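Local coordinates for Lv-ranaspumin (Lv-RSN-1) (Leptodactylus vastus, PDB 4K82), which serves as a surfactant protein of the frog's foam nest, probably acting at the air-water interface to form and stabilise the foam, at residues L46-Q49 with D50-E53; C114-T117 with K118-D122; L159-I162 with L163-P167; D177-K180 with N181-V184; C207-V210 with K211-V215. All blocks are in the same frame, centred on the assembly; numbering follows the deposited sequence.

Contact 1: L46-Q49 with D50-E53; sequences LQEQ and DFKE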
loop_
_atom_site.group_PDB
_atom_site.type_symbol
_atom_site.label_atom_id
_atom_site.label_comp_id
_atom_site.label_asym_id
_atom_site.label_seq_id
_atom_site.Cartn_x
_atom_site.Cartn_y
_atom_site.Cartn_z
ATOM N N LEU A 46 -9.551 9.626 -11.284
ATOM C CA LEU A 46 -10.211 9.258 -10.032
ATOM C C LEU A 46 -11.616 9.841 -9.961
ATOM O O LEU A 46 -11.825 11.006 -10.314
ATOM C CB LEU A 46 -9.374 9.722 -8.836
ATOM C CG LEU A 46 -8.001 9.055 -8.709
ATOM C CD1 LEU A 46 -7.108 9.738 -7.679
ATOM C CD2 LEU A 46 -8.155 7.601 -8.367
ATOM N N GLN A 47 -12.567 9.020 -9.519
ATOM C CA GLN A 47 -13.952 9.431 -9.298
ATOM C C GLN A 47 -14.023 10.286 -8.036
ATOM O O GLN A 47 -13.173 10.158 -7.156
ATOM C CB GLN A 47 -14.852 8.198 -9.103
ATOM C CG GLN A 47 -14.980 7.289 -10.324
ATOM C CD GLN A 47 -15.533 5.917 -9.977
ATOM O OE1 GLN A 47 -15.317 5.406 -8.875
ATOM N NE2 GLN A 47 -16.250 5.313 -10.918
ATOM N N GLU A 48 -15.022 11.158 -7.935
ATOM C CA GLU A 48 -15.221 11.861 -6.664
ATOM C C GLU A 48 -15.363 10.885 -5.500
ATOM O O GLU A 48 -14.817 11.115 -4.422
ATOM C CB GLU A 48 -16.417 12.813 -6.709
ATOM C CG GLU A 48 -16.932 13.245 -5.325
ATOM C CD GLU A 48 -15.872 13.910 -4.421
ATOM O OE1 GLU A 48 -14.919 14.531 -4.946
ATOM O OE2 GLU A 48 -16.008 13.816 -3.171
ATOM N N GLN A 49 -16.075 9.785 -5.714
ATOM C CA GLN A 49 -16.206 8.810 -4.643
ATOM C C GLN A 49 -14.852 8.219 -4.240
ATOM O O GLN A 49 -14.657 7.868 -3.073
ATOM C CB GLN A 49 -17.201 7.703 -4.993
ATOM C CG GLN A 49 -17.508 6.795 -3.811
ATOM C CD GLN A 49 -18.622 5.824 -4.098
ATOM O OE1 GLN A 49 -19.529 6.115 -4.878
ATOM N NE2 GLN A 49 -18.556 4.652 -3.480
ATOM N N ASP A 50 -13.920 8.132 -5.189
ATOM C CA ASP A 50 -12.569 7.652 -4.878
ATOM C C ASP A 50 -11.872 8.609 -3.908
ATOM O O ASP A 50 -11.273 8.184 -2.920
ATOM C CB ASP A 50 -11.726 7.494 -6.150
ATOM C CG ASP A 50 -12.261 6.418 -7.087
ATOM O OD1 ASP A 50 -12.836 5.429 -6.597
ATOM O OD2 ASP A 50 -12.084 6.558 -8.322
ATOM N N PHE A 51 -11.992 9.906 -4.184
ATOM C CA PHE A 51 -11.393 10.936 -3.342
ATOM C C PHE A 51 -12.016 10.914 -1.954
ATOM O O PHE A 51 -11.324 11.066 -0.944
ATOM C CB PHE A 51 -11.594 12.320 -3.971
ATOM C CG PHE A 51 -10.687 12.584 -5.133
ATOM C CD1 PHE A 51 -9.365 12.169 -5.099
ATOM C CD2 PHE A 51 -11.156 13.222 -6.267
ATOM C CE1 PHE A 51 -8.522 12.405 -6.167
ATOM C CE2 PHE A 51 -10.313 13.459 -7.344
ATOM C CZ PHE A 51 -8.999 13.045 -7.292
ATOM N N LYS A 52 -13.329 10.733 -1.906
ATOM C CA LYS A 52 -14.034 10.660 -0.628
ATOM C C LYS A 52 -13.562 9.457 0.180
ATOM O O LYS A 52 -13.307 9.564 1.380
ATOM C CB LYS A 52 -15.545 10.591 -0.837
ATOM C CG LYS A 52 -16.320 10.448 0.470
ATOM C CD LYS A 52 -17.817 10.599 0.273
ATOM C CE LYS A 52 -18.522 10.597 1.621
ATOM N NZ LYS A 52 -17.767 11.434 2.600
ATOM N N GLU A 53 -13.436 8.313 -0.487
ATOM C CA GLU A 53 -13.016 7.093 0.194
ATOM C C GLU A 53 -11.565 7.143 0.641
ATOM O O GLU A 53 -11.209 6.567 1.665
ATOM C CB GLU A 53 -13.279 5.867 -0.679
ATOM C CG GLU A 53 -14.764 5.580 -0.825
ATOM C CD GLU A 53 -15.043 4.226 -1.433
ATOM O OE1 GLU A 53 -14.312 3.262 -1.112
ATOM O OE2 GLU A 53 -15.992 4.125 -2.234
#
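The ring of F51 takes L46 over one face: CB of L46 lies 4.1 Å from the centroid of that ring, 27° off its normal, a CH-pi contact. From the same side chain, CD1 of L46 reaches CE1 of F51 at 3.4 Å, the two groups crossing at about a right angle. OE1 of E48 stands at the ring's edge, near its plane. A second flat group, the carboxylate of D50, receives the backbone N-H of Q47 on OD2 at 2.8 Å, the donor coming from 37° above the carboxylate plane. With CG of D50 beside its own backbone N (chi1 -65°), the acid is turned back to meet this N-H. On the exposed side Q49 and E53, one turn apart, pair through their side chains: NE2 of Q49 donates to OE2 of E53 at 2.9 Å.

Q47 is the N-cap of helix 48-64. D50, at N3, supplies one half of a capping box, its carboxylate accepting the N-H of the N-cap residue, while L46 and F51, flanking the first turn, form a hydrophobic staple. Were D50 an alanine, the N-H of Q47 would probably lose its acceptor, and L126 and L130 part of their packing. Leucine and phenylalanine thus shield the helix start, and the acid, probably ionised, would place its negative charge at the positive end of the helix dipole.

Contact 2: C114-T117 with K118-D122; sequences CDVT and KKMLD
K118 folds its aliphatic chain back over the preceding turn of helix 107-121, where it meets C114 and D115. Its backbone N donates to O of C114 at 3.0 Å, and its CG lies 3.3 Å from that same O of C114, so methylenes cover a carbonyl already engaged by the main chain. The chain bends at CG-CD (chi3 67°) and runs alongside D115, both side chains pointing the same way. NZ of K118 stays 4.4 Å from OD1 of D115, beyond a salt bridge, though the opposite charges probably attract weakly. Lysine and aspartate suit this exposed side of the helix, long methylenes below and charges outermost.

T117 belongs to the buried side. Its OG1 sits beside the backbone N (chi1 -60°) and bonds to O of V113, one turn back, so the hydroxyl is satisfied by the helix itself and its methyl CG2 is left to pack. O of T117 accepts N of L121 at 3.0 Å, and CG of L121 rests 3.3 Å from this O of T117.

V116 and M120 also lie side by side: CG1 of the valine is 4.1 Å from CG of the methionine, whose chain then bends twice and leads away from this turn.

The centre of this contact lies about 8 Å from the centre of the chain. The disulfide of C114 with C38 ties it to helix 29-42, whose V35 meets T117. L134 of helix 133-144 packs on T117 and M120, and helix 196-212 lies against V116 and K119.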
loop_
_atom_site.group_PDB
_atom_site.type_symbol
_atom_site.label_atom_id
_atom_site.label_comp_id
_atom_site.label_asym_id
_atom_site.label_seq_id
_atom_site.Cartn_x
_atom_site.Cartn_y
_atom_site.Cartn_z
ATOM N N CYS A 114 5.616 3.583 -2.281
ATOM C CA CYS A 114 5.013 4.446 -3.281
ATOM C C CYS A 114 5.113 3.822 -4.672
ATOM O O CYS A 114 4.140 3.798 -5.430
ATOM C CB CYS A 114 5.712 5.803 -3.256
ATOM S SG CYS A 114 4.785 7.149 -4.002
ATOM N N ASP A 115 6.293 3.307 -5.001
ATOM C CA ASP A 115 6.500 2.659 -6.297
ATOM C C ASP A 115 5.589 1.437 -6.481
ATOM O O ASP A 115 4.993 1.254 -7.547
ATOM C CB ASP A 115 7.974 2.296 -6.499
ATOM C CG ASP A 115 8.859 3.528 -6.692
ATOM O OD1 ASP A 115 8.316 4.641 -6.892
ATOM O OD2 ASP A 115 10.100 3.382 -6.643
ATOM N N VAL A 116 5.462 0.621 -5.435
ATOM C CA VAL A 116 4.547 -0.509 -5.471
ATOM C C VAL A 116 3.103 -0.069 -5.664
ATOM O O VAL A 116 2.362 -0.653 -6.458
ATOM C CB VAL A 116 4.668 -1.365 -4.195
ATOM C CG1 VAL A 116 3.441 -2.255 -4.026
ATOM C CG2 VAL A 116 5.945 -2.189 -4.241
ATOM N N THR A 117 2.709 0.980 -4.946
ATOM C CA THR A 117 1.354 1.484 -5.048
ATOM C C THR A 117 1.049 1.937 -6.473
ATOM O O THR A 117 -0.043 1.679 -6.989
ATOM C CB THR A 117 1.103 2.635 -4.031
ATOM O OG1 THR A 117 1.301 2.144 -2.700
ATOM C CG2 THR A 117 -0.313 3.193 -4.151
ATOM N N LYS A 118 2.025 2.580 -7.111
ATOM C CA LYS A 118 1.867 3.010 -8.492
ATOM C C LYS A 118 1.602 1.822 -9.410
ATOM O O LYS A 118 0.691 1.858 -10.234
ATOM C CB LYS A 118 3.094 3.797 -8.964
ATOM C CG LYS A 118 3.231 5.148 -8.287
ATOM C CD LYS A 118 4.609 5.731 -8.527
ATOM C CE LYS A 118 4.799 6.065 -9.987
ATOM N NZ LYS A 118 6.191 6.497 -10.299
ATOM N N LYS A 119 2.380 0.761 -9.237
ATOM C CA LYS A 119 2.214 -0.442 -10.033
ATOM C C LYS A 119 0.861 -1.118 -9.808
ATOM O O LYS A 119 0.235 -1.607 -10.748
ATOM C CB LYS A 119 3.378 -1.399 -9.789
ATOM C CG LYS A 119 4.662 -0.919 -10.463
ATOM C CD LYS A 119 5.869 -1.660 -9.932
ATOM C CE LYS A 119 7.163 -0.981 -10.342
ATOM N NZ LYS A 119 7.372 -1.073 -11.809
ATOM N N MET A 120 0.385 -1.107 -8.565
ATOM C CA MET A 120 -0.928 -1.673 -8.271
ATOM C C MET A 120 -2.075 -0.863 -8.867
ATOM O O MET A 120 -3.092 -1.426 -9.252
ATOM C CB MET A 120 -1.111 -1.848 -6.761
ATOM C CG MET A 120 -0.004 -2.655 -6.125
ATOM S SD MET A 120 -0.083 -4.407 -6.586
ATOM C CE MET A 120 -1.347 -4.982 -5.461
ATOM N N LEU A 121 -1.915 0.459 -8.955
ATOM C CA LEU A 121 -2.911 1.294 -9.610
ATOM C C LEU A 121 -2.989 0.946 -11.097
ATOM O O LEU A 121 -4.072 0.911 -11.676
ATOM C CB LEU A 121 -2.567 2.777 -9.438
ATOM C CG LEU A 121 -2.665 3.326 -8.011
ATOM C CD1 LEU A 121 -2.100 4.737 -7.940
ATOM C CD2 LEU A 121 -4.108 3.285 -7.516
ATOM N N ASP A 122 -1.836 0.685 -11.700
ATOM C CA ASP A 122 -1.788 0.371 -13.126
ATOM C C ASP A 122 -2.455 -0.980 -13.436
ATOM O O ASP A 122 -2.743 -1.291 -14.592
ATOM C CB ASP A 122 -0.349 0.432 -13.645
ATOM C CG ASP A 122 0.141 1.863 -13.853
ATOM O OD1 ASP A 122 -0.701 2.759 -14.075
ATOM O OD2 ASP A 122 1.369 2.091 -13.800
#

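Contact 3: L159-I162 with L163-P167; sequences LKII and LERLP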
loop_
_atom_site.group_PDB
_atom_site.type_symbol
_atom_site.label_atom_id
_atom_site.label_comp_id
_atom_site.label_asym_id
_atom_site.label_seq_id
_atom_site.Cartn_x
_atom_site.Cartn_y
_atom_site.Cartn_z
ATOM N N LEU A 159 0.213 -18.853 -2.729
ATOM C CA LEU A 159 0.103 -17.705 -3.617
ATOM C C LEU A 159 -1.255 -17.709 -4.301
ATOM O O LEU A 159 -1.864 -16.649 -4.502
ATOM C CB LEU A 159 1.231 -17.737 -4.651
ATOM C CG LEU A 159 1.299 -16.564 -5.629
ATOM C CD1 LEU A 159 1.580 -15.286 -4.887
ATOM C CD2 LEU A 159 2.363 -16.826 -6.689
ATOM N N LYS A 160 -1.739 -18.900 -4.642
ATOM C CA LYS A 160 -3.045 -19.049 -5.280
ATOM C C LYS A 160 -4.160 -18.488 -4.398
ATOM O O LYS A 160 -5.040 -17.766 -4.872
ATOM C CB LYS A 160 -3.309 -20.521 -5.594
ATOM C CG LYS A 160 -4.348 -20.759 -6.668
ATOM C CD LYS A 160 -4.390 -22.227 -7.088
ATOM C CE LYS A 160 -2.988 -22.817 -7.259
ATOM N NZ LYS A 160 -2.970 -24.033 -8.127
ATOM N N ILE A 161 -4.108 -18.824 -3.115
ATOM C CA ILE A 161 -5.083 -18.341 -2.145
ATOM C C ILE A 161 -5.005 -16.823 -2.030
ATOM O O ILE A 161 -6.028 -16.129 -2.013
ATOM C CB ILE A 161 -4.832 -18.983 -0.767
ATOM C CG1 ILE A 161 -5.243 -20.457 -0.798
ATOM C CG2 ILE A 161 -5.564 -18.217 0.335
ATOM C CD1 ILE A 161 -4.703 -21.276 0.360
ATOM N N ILE A 162 -3.783 -16.305 -1.981
ATOM C CA ILE A 162 -3.582 -14.872 -1.805
ATOM C C ILE A 162 -4.089 -14.083 -3.006
ATOM O O ILE A 162 -4.795 -13.074 -2.854
ATOM C CB ILE A 162 -2.090 -14.545 -1.551
ATOM C CG1 ILE A 162 -1.667 -15.048 -0.169
ATOM C CG2 ILE A 162 -1.842 -13.027 -1.660
ATOM C CD1 ILE A 162 -0.159 -15.166 0.008
ATOM N N LEU A 163 -3.735 -14.526 -4.206
ATOM C CA LEU A 163 -4.120 -13.793 -5.407
ATOM C C LEU A 163 -5.609 -13.848 -5.666
ATOM O O LEU A 163 -6.166 -12.943 -6.293
ATOM C CB LEU A 163 -3.370 -14.303 -6.629
ATOM C CG LEU A 163 -1.858 -14.134 -6.547
ATOM C CD1 LEU A 163 -1.200 -14.752 -7.763
ATOM C CD2 LEU A 163 -1.458 -12.673 -6.396
ATOM N N GLU A 164 -6.251 -14.909 -5.189
ATOM C CA GLU A 164 -7.683 -15.059 -5.388
ATOM C C GLU A 164 -8.467 -13.945 -4.691
ATOM O O GLU A 164 -9.551 -13.567 -5.137
ATOM C CB GLU A 164 -8.162 -16.431 -4.925
ATOM C CG GLU A 164 -9.421 -16.856 -5.642
ATOM C CD GLU A 164 -9.848 -18.252 -5.291
ATOM O OE1 GLU A 164 -9.645 -18.653 -4.126
ATOM O OE2 GLU A 164 -10.381 -18.946 -6.188
ATOM N N ARG A 165 -7.904 -13.407 -3.613
ATOM C CA ARG A 165 -8.540 -12.309 -2.887
ATOM C C ARG A 165 -8.185 -10.946 -3.478
ATOM O O ARG A 165 -8.857 -9.947 -3.215
ATOM C CB ARG A 165 -8.160 -12.356 -1.409
ATOM C CG ARG A 165 -8.356 -13.716 -0.762
ATOM C CD ARG A 165 -7.903 -13.672 0.690
ATOM N NE ARG A 165 -6.628 -12.969 0.807
ATOM C CZ ARG A 165 -5.515 -13.501 1.300
ATOM N NH1 ARG A 165 -5.510 -14.751 1.752
ATOM N NH2 ARG A 165 -4.407 -12.775 1.354
ATOM N N LEU A 166 -7.130 -10.903 -4.281
ATOM C CA LEU A 166 -6.754 -9.665 -4.950
ATOM C C LEU A 166 -6.554 -9.878 -6.457
ATOM O O LEU A 166 -5.437 -9.721 -6.958
ATOM C CB LEU A 166 -5.485 -9.091 -4.313
ATOM C CG LEU A 166 -5.105 -7.649 -4.659
ATOM C CD1 LEU A 166 -5.974 -6.652 -3.918
ATOM C CD2 LEU A 166 -3.633 -7.395 -4.370
ATOM N N PRO A 167 -7.639 -10.214 -7.186
ATOM C CA PRO A 167 -7.542 -10.615 -8.597
ATOM C C PRO A 167 -7.099 -9.499 -9.537
ATOM O O PRO A 167 -6.596 -9.777 -10.619
ATOM C CB PRO A 167 -8.970 -11.058 -8.942
ATOM C CG PRO A 167 -9.841 -10.371 -7.952
ATOM C CD PRO A 167 -9.028 -10.295 -6.694
HETATM O O HOH W 1 -8.712 -17.263 -1.633
#
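L159 and L163 bring their branched ends together, CG of L159 lying 3.8 Å from CD1 of L163. This apolar pair, one helical turn apart, suits a buried side of the helix.

The main-chain hydrogen bonds change character along the segment. N of L163 donates to O of L159 at 2.8 Å in an alpha-helical bond, and N of E164 to O of K160 at 3.1 Å. N of R165 then reaches only three residues back, meeting O of I162 at 3.2 Å from above the carbonyl plane, and N of L166 gives this O of I162 a second, weak bond: helix 152-165 tightens as it ends. On the exposed side a water donates both to O of I161 and to OE1 of E164.

The third kind is packing of the guanidinium. R165 bends at CG-CD (chi3 -44°), which lays one face over CA of I162, toward the rim of the group, while NH1 lies 3.7 Å from CG2 of I161 and NH2 3.9 Å from CG1 of I162. NH2 also makes a salt bridge to D140; buried NE has no partner. With a leucine at R165, D140 is likely to lose its cationic mate.

D140 and F137 belong to helix 133-144, which covers I162 and L163; helix 175-180 meets the segment through K160, L163 and E164.

Contact 4: D177-K180 with N181-V184; sequences DLFK and NIFV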
loop_
_atom_site.group_PDB
_atom_site.type_symbol
_atom_site.label_atom_id
_atom_site.label_comp_id
_atom_site.label_asym_id
_atom_site.label_seq_id
_atom_site.Cartn_x
_atom_site.Cartn_y
_atom_site.Cartn_z
ATOM N N ASP A 177 -5.802 -19.911 -15.681
ATOM C CA ASP A 177 -4.778 -19.946 -16.713
ATOM C C ASP A 177 -3.409 -19.494 -16.211
ATOM O O ASP A 177 -2.377 -19.991 -16.671
ATOM C CB ASP A 177 -5.191 -19.104 -17.925
ATOM C CG ASP A 177 -6.182 -19.819 -18.820
ATOM O OD1 ASP A 177 -6.488 -20.999 -18.557
ATOM O OD2 ASP A 177 -6.654 -19.201 -19.790
ATOM N N LEU A 178 -3.403 -18.540 -15.283
ATOM C CA LEU A 178 -2.154 -18.067 -14.697
ATOM C C LEU A 178 -1.424 -19.247 -14.056
ATOM O O LEU A 178 -0.234 -19.471 -14.302
ATOM C CB LEU A 178 -2.420 -16.969 -13.665
ATOM C CG LEU A 178 -1.172 -16.344 -13.042
ATOM C CD1 LEU A 178 -0.646 -15.222 -13.912
ATOM C CD2 LEU A 178 -1.462 -15.848 -11.630
ATOM N N PHE A 179 -2.145 -20.038 -13.278
ATOM C CA PHE A 179 -1.472 -21.129 -12.577
ATOM C C PHE A 179 -1.199 -22.369 -13.414
ATOM O O PHE A 179 -0.445 -23.248 -12.992
ATOM C CB PHE A 179 -2.166 -21.452 -11.261
ATOM C CG PHE A 179 -1.787 -20.511 -10.154
ATOM C CD1 PHE A 179 -2.453 -19.303 -9.991
ATOM C CD2 PHE A 179 -0.729 -20.813 -9.311
ATOM C CE1 PHE A 179 -2.084 -18.424 -8.985
ATOM C CE2 PHE A 179 -0.364 -19.944 -8.291
ATOM C CZ PHE A 179 -1.037 -18.749 -8.132
ATOM N N LYS A 180 -1.776 -22.447 -14.609
ATOM C CA LYS A 180 -1.330 -23.453 -15.565
ATOM C C LYS A 180 0.118 -23.192 -15.953
ATOM O O LYS A 180 0.824 -24.088 -16.409
ATOM C CB LYS A 180 -2.217 -23.467 -16.810
ATOM C CG LYS A 180 -3.552 -24.145 -16.586
ATOM C CD LYS A 180 -4.525 -23.911 -17.730
ATOM C CE LYS A 180 -5.943 -24.262 -17.282
ATOM N NZ LYS A 180 -6.990 -23.578 -18.090
ATOM N N ASN A 181 0.552 -21.954 -15.745
ATOM C CA ASN A 181 1.870 -21.496 -16.151
ATOM C C ASN A 181 2.830 -21.207 -14.996
ATOM O O ASN A 181 3.853 -20.538 -15.173
ATOM C CB ASN A 181 1.708 -20.244 -17.005
ATOM C CG ASN A 181 1.100 -20.553 -18.354
ATOM O OD1 ASN A 181 1.809 -20.922 -19.290
ATOM N ND2 ASN A 181 -0.217 -20.418 -18.457
ATOM N N ILE A 182 2.502 -21.704 -13.813
ATOM C CA ILE A 182 3.392 -21.533 -12.675
ATOM C C ILE A 182 3.815 -22.915 -12.188
ATOM O O ILE A 182 2.972 -23.753 -11.877
ATOM C CB ILE A 182 2.738 -20.714 -11.549
ATOM C CG1 ILE A 182 2.382 -19.310 -12.059
ATOM C CG2 ILE A 182 3.666 -20.623 -10.336
ATOM C CD1 ILE A 182 1.686 -18.439 -11.010
ATOM N N PHE A 183 5.125 -23.144 -12.170
ATOM C CA PHE A 183 5.686 -24.473 -11.938
ATOM C C PHE A 183 6.841 -24.380 -10.963
ATOM O O PHE A 183 7.481 -23.350 -10.838
ATOM C CB PHE A 183 6.303 -25.049 -13.220
ATOM C CG PHE A 183 5.353 -25.216 -14.364
ATOM C CD1 PHE A 183 5.099 -24.163 -15.233
ATOM C CD2 PHE A 183 4.772 -26.451 -14.621
ATOM C CE1 PHE A 183 4.245 -24.323 -16.310
ATOM C CE2 PHE A 183 3.916 -26.621 -15.699
ATOM C CZ PHE A 183 3.651 -25.553 -16.545
ATOM N N VAL A 184 7.156 -25.493 -10.318
ATOM C CA VAL A 184 8.464 -25.617 -9.708
ATOM C C VAL A 184 9.411 -26.111 -10.793
ATOM O O VAL A 184 9.102 -27.072 -11.493
ATOM C CB VAL A 184 8.463 -26.624 -8.568
ATOM C CG1 VAL A 184 9.828 -26.646 -7.919
ATOM C CG2 VAL A 184 7.407 -26.236 -7.532
HETATM O O HOH W 2 0.608 -24.338 -10.688
#
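I182 lays its CD1 over one face of the F179 ring, 3.8 Å from the centroid and 15° off the normal, in a CH-pi contact. The pair spans the junction where helix 175-180 gives way to the first strand of a two-stranded antiparallel hairpin, 182-185 with 188-191. CG1 of I182 lies beside its backbone N (chi1 -61°) and the arm is extended, which brings CD1 over the ring. The same CD1 of I182 also lies 4.1 Å from CG of L178. The ethyl arm of isoleucine suits a place where one methyl must serve both a ring and a leucine.

Polar contacts next to this apolar patch close the turn. The amide of N181 turns back toward the helix end: ND2 donates to O of D177 at 2.8 Å, with the acceptor only 7° out of the amide plane. N of N181 reaches O of L178 at 3.0 Å from above that carbonyl plane, and N of I182 makes a weak bond to O of F179. Asparagine suits the exit because its short side chain can replace a main-chain donor for a carbonyl at a helix end.

Farther out, K180 extends along the surface to D177, its NZ in a salt bridge to OD1 of D177 at 2.7 Å. N181 and F183 pair by backbone hydrogen bonds with E192 and S190, which sets the direction of the departing chain, while I156 and K160 of helix 152-165 lie against F179. A water joins helix to strand, donating to O of F179 at 2.8 Å and to O of I182 at 2.7 Å.

Contact 5: C207-V210 with K211-V215; sequences CPNV and KNINV
K211 runs back along C207, one helical turn earlier. Its CB begins 3.5 Å from O of C207. CG, set beside the backbone N of K211 (chi1 -67°), comes closest to that O of C207, at 3.1 Å. CD passes the same carbonyl, and CE meets it while lying 4.1 Å from CB of C207; the extended chain then carries NZ past the turn. Lysine suits this exposed flank, since its methylenes can cover the cysteine's main chain before the charge is reached. SG of C207 is held by its disulfide to C146.

Helix 196-212, kinked at P208, which has no N-H to donate, ends in this turn; I213 is the first residue to leave helical torsions. N of I213 still donates to O of N209 at 3.2 Å. CG1 of I213 is wedged between its backbone N and carbonyl carbon (chi1 73°), which places CG2 3.7 Å from OD1 of N209. That amide oxygen is buried without a hydrogen-bonding partner, covered by a methyl group. Where the chain turns out of the helix, O of V210 and O of I213 come within 3.3 Å of each other, and NZ of K142 from helix 133-144 hydrogen-bonds to both.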
loop_
_atom_site.group_PDB
_atom_site.type_symbol
_atom_site.label_atom_id
_atom_site.label_comp_id
_atom_site.label_asym_id
_atom_site.label_seq_id
_atom_site.Cartn_x
_atom_site.Cartn_y
_atom_site.Cartn_z
ATOM N N CYS A 207 8.546 -8.862 -3.450
ATOM C CA CYS A 207 9.364 -9.554 -2.456
ATOM C C CYS A 207 10.474 -8.663 -1.867
ATOM O O CYS A 207 10.707 -8.681 -0.665
ATOM C CB CYS A 207 9.897 -10.889 -2.991
ATOM S SG CYS A 207 8.620 -12.205 -3.057
ATOM N N PRO A 208 11.141 -7.852 -2.701
ATOM C CA PRO A 208 12.112 -6.939 -2.086
ATOM C C PRO A 208 11.455 -5.922 -1.149
ATOM O O PRO A 208 12.044 -5.564 -0.131
ATOM C CB PRO A 208 12.736 -6.241 -3.295
ATOM C CG PRO A 208 12.624 -7.243 -4.385
ATOM C CD PRO A 208 11.286 -7.883 -4.172
ATOM N N ASN A 209 10.246 -5.482 -1.476
ATOM C CA ASN A 209 9.533 -4.531 -0.615
ATOM C C ASN A 209 9.179 -5.141 0.724
ATOM O O ASN A 209 9.396 -4.526 1.772
ATOM C CB ASN A 209 8.270 -4.023 -1.317
ATOM C CG ASN A 209 7.534 -2.949 -0.525
ATOM O OD1 ASN A 209 8.122 -2.227 0.292
ATOM N ND2 ASN A 209 6.234 -2.816 -0.797
ATOM N N VAL A 210 8.652 -6.364 0.708
ATOM C CA VAL A 210 8.166 -6.931 1.958
ATOM C C VAL A 210 9.330 -7.348 2.850
ATOM O O VAL A 210 9.202 -7.376 4.073
ATOM C CB VAL A 210 7.151 -8.080 1.733
ATOM C CG1 VAL A 210 6.011 -7.609 0.849
ATOM C CG2 VAL A 210 7.828 -9.278 1.127
ATOM N N LYS A 211 10.479 -7.637 2.245
ATOM C CA LYS A 211 11.673 -7.949 3.026
ATOM C C LYS A 211 12.228 -6.677 3.670
ATOM O O LYS A 211 12.825 -6.721 4.745
ATOM C CB LYS A 211 12.729 -8.652 2.155
ATOM C CG LYS A 211 12.292 -10.034 1.692
ATOM C CD LYS A 211 13.352 -10.688 0.827
ATOM C CE LYS A 211 12.729 -11.673 -0.149
ATOM N NZ LYS A 211 13.747 -12.538 -0.811
ATOM N N ASN A 212 12.011 -5.540 3.018
ATOM C CA ASN A 212 12.478 -4.259 3.535
ATOM C C ASN A 212 11.693 -3.777 4.759
ATOM O O ASN A 212 12.279 -3.319 5.743
ATOM C CB ASN A 212 12.450 -3.197 2.432
ATOM C CG ASN A 212 13.170 -1.924 2.830
ATOM O OD1 ASN A 212 14.038 -1.938 3.704
ATOM N ND2 ASN A 212 12.820 -0.814 2.185
ATOM N N ILE A 213 10.371 -3.888 4.704
ATOM C CA ILE A 213 9.529 -3.366 5.780
ATOM C C ILE A 213 9.424 -4.337 6.959
ATOM O O ILE A 213 9.537 -5.551 6.792
ATOM C CB ILE A 213 8.107 -3.036 5.275
ATOM C CG1 ILE A 213 7.311 -4.318 5.011
ATOM C CG2 ILE A 213 8.177 -2.184 4.016
ATOM C CD1 ILE A 213 5.972 -4.080 4.342
ATOM N N ASN A 214 9.234 -3.801 8.159
ATOM C CA ASN A 214 8.853 -4.656 9.277
ATOM C C ASN A 214 7.384 -4.475 9.622
ATOM O O ASN A 214 6.903 -3.366 9.876
ATOM C CB ASN A 214 9.759 -4.499 10.508
ATOM C CG ASN A 214 10.351 -3.120 10.631
ATOM O OD1 ASN A 214 9.640 -2.143 10.869
ATOM N ND2 ASN A 214 11.667 -3.033 10.493
ATOM N N VAL A 215 6.670 -5.588 9.595
ATOM C CA VAL A 215 5.228 -5.573 9.739
ATOM C C VAL A 215 4.814 -6.903 10.354
ATOM O O VAL A 215 5.423 -7.938 10.082
ATOM C CB VAL A 215 4.540 -5.353 8.367
ATOM C CG1 VAL A 215 4.891 -6.458 7.402
ATOM C CG2 VAL A 215 3.059 -5.290 8.519
#

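In the fold
From the N terminus the five contacts follow in series; each spans adjacent residues, so none closes a long loop, and none nests in or crosses another. Contact 1 opens helix 48-64 and touches none of the others, its nearest atoms about 6 Å from contact 2. Contact 2, near the centre of the chain, is the junction: CE of M120 packs on CD2 of L166 in contact 3 at 3.5 Å, and V116 meets N209 of contact 5, joining helix 107-121 to the ends of helices 152-165 and 196-212. Contact 3 continues outward to contact 4, where F179 lies against K160 and L163, tying helix 152-165 to the helix before the hairpin.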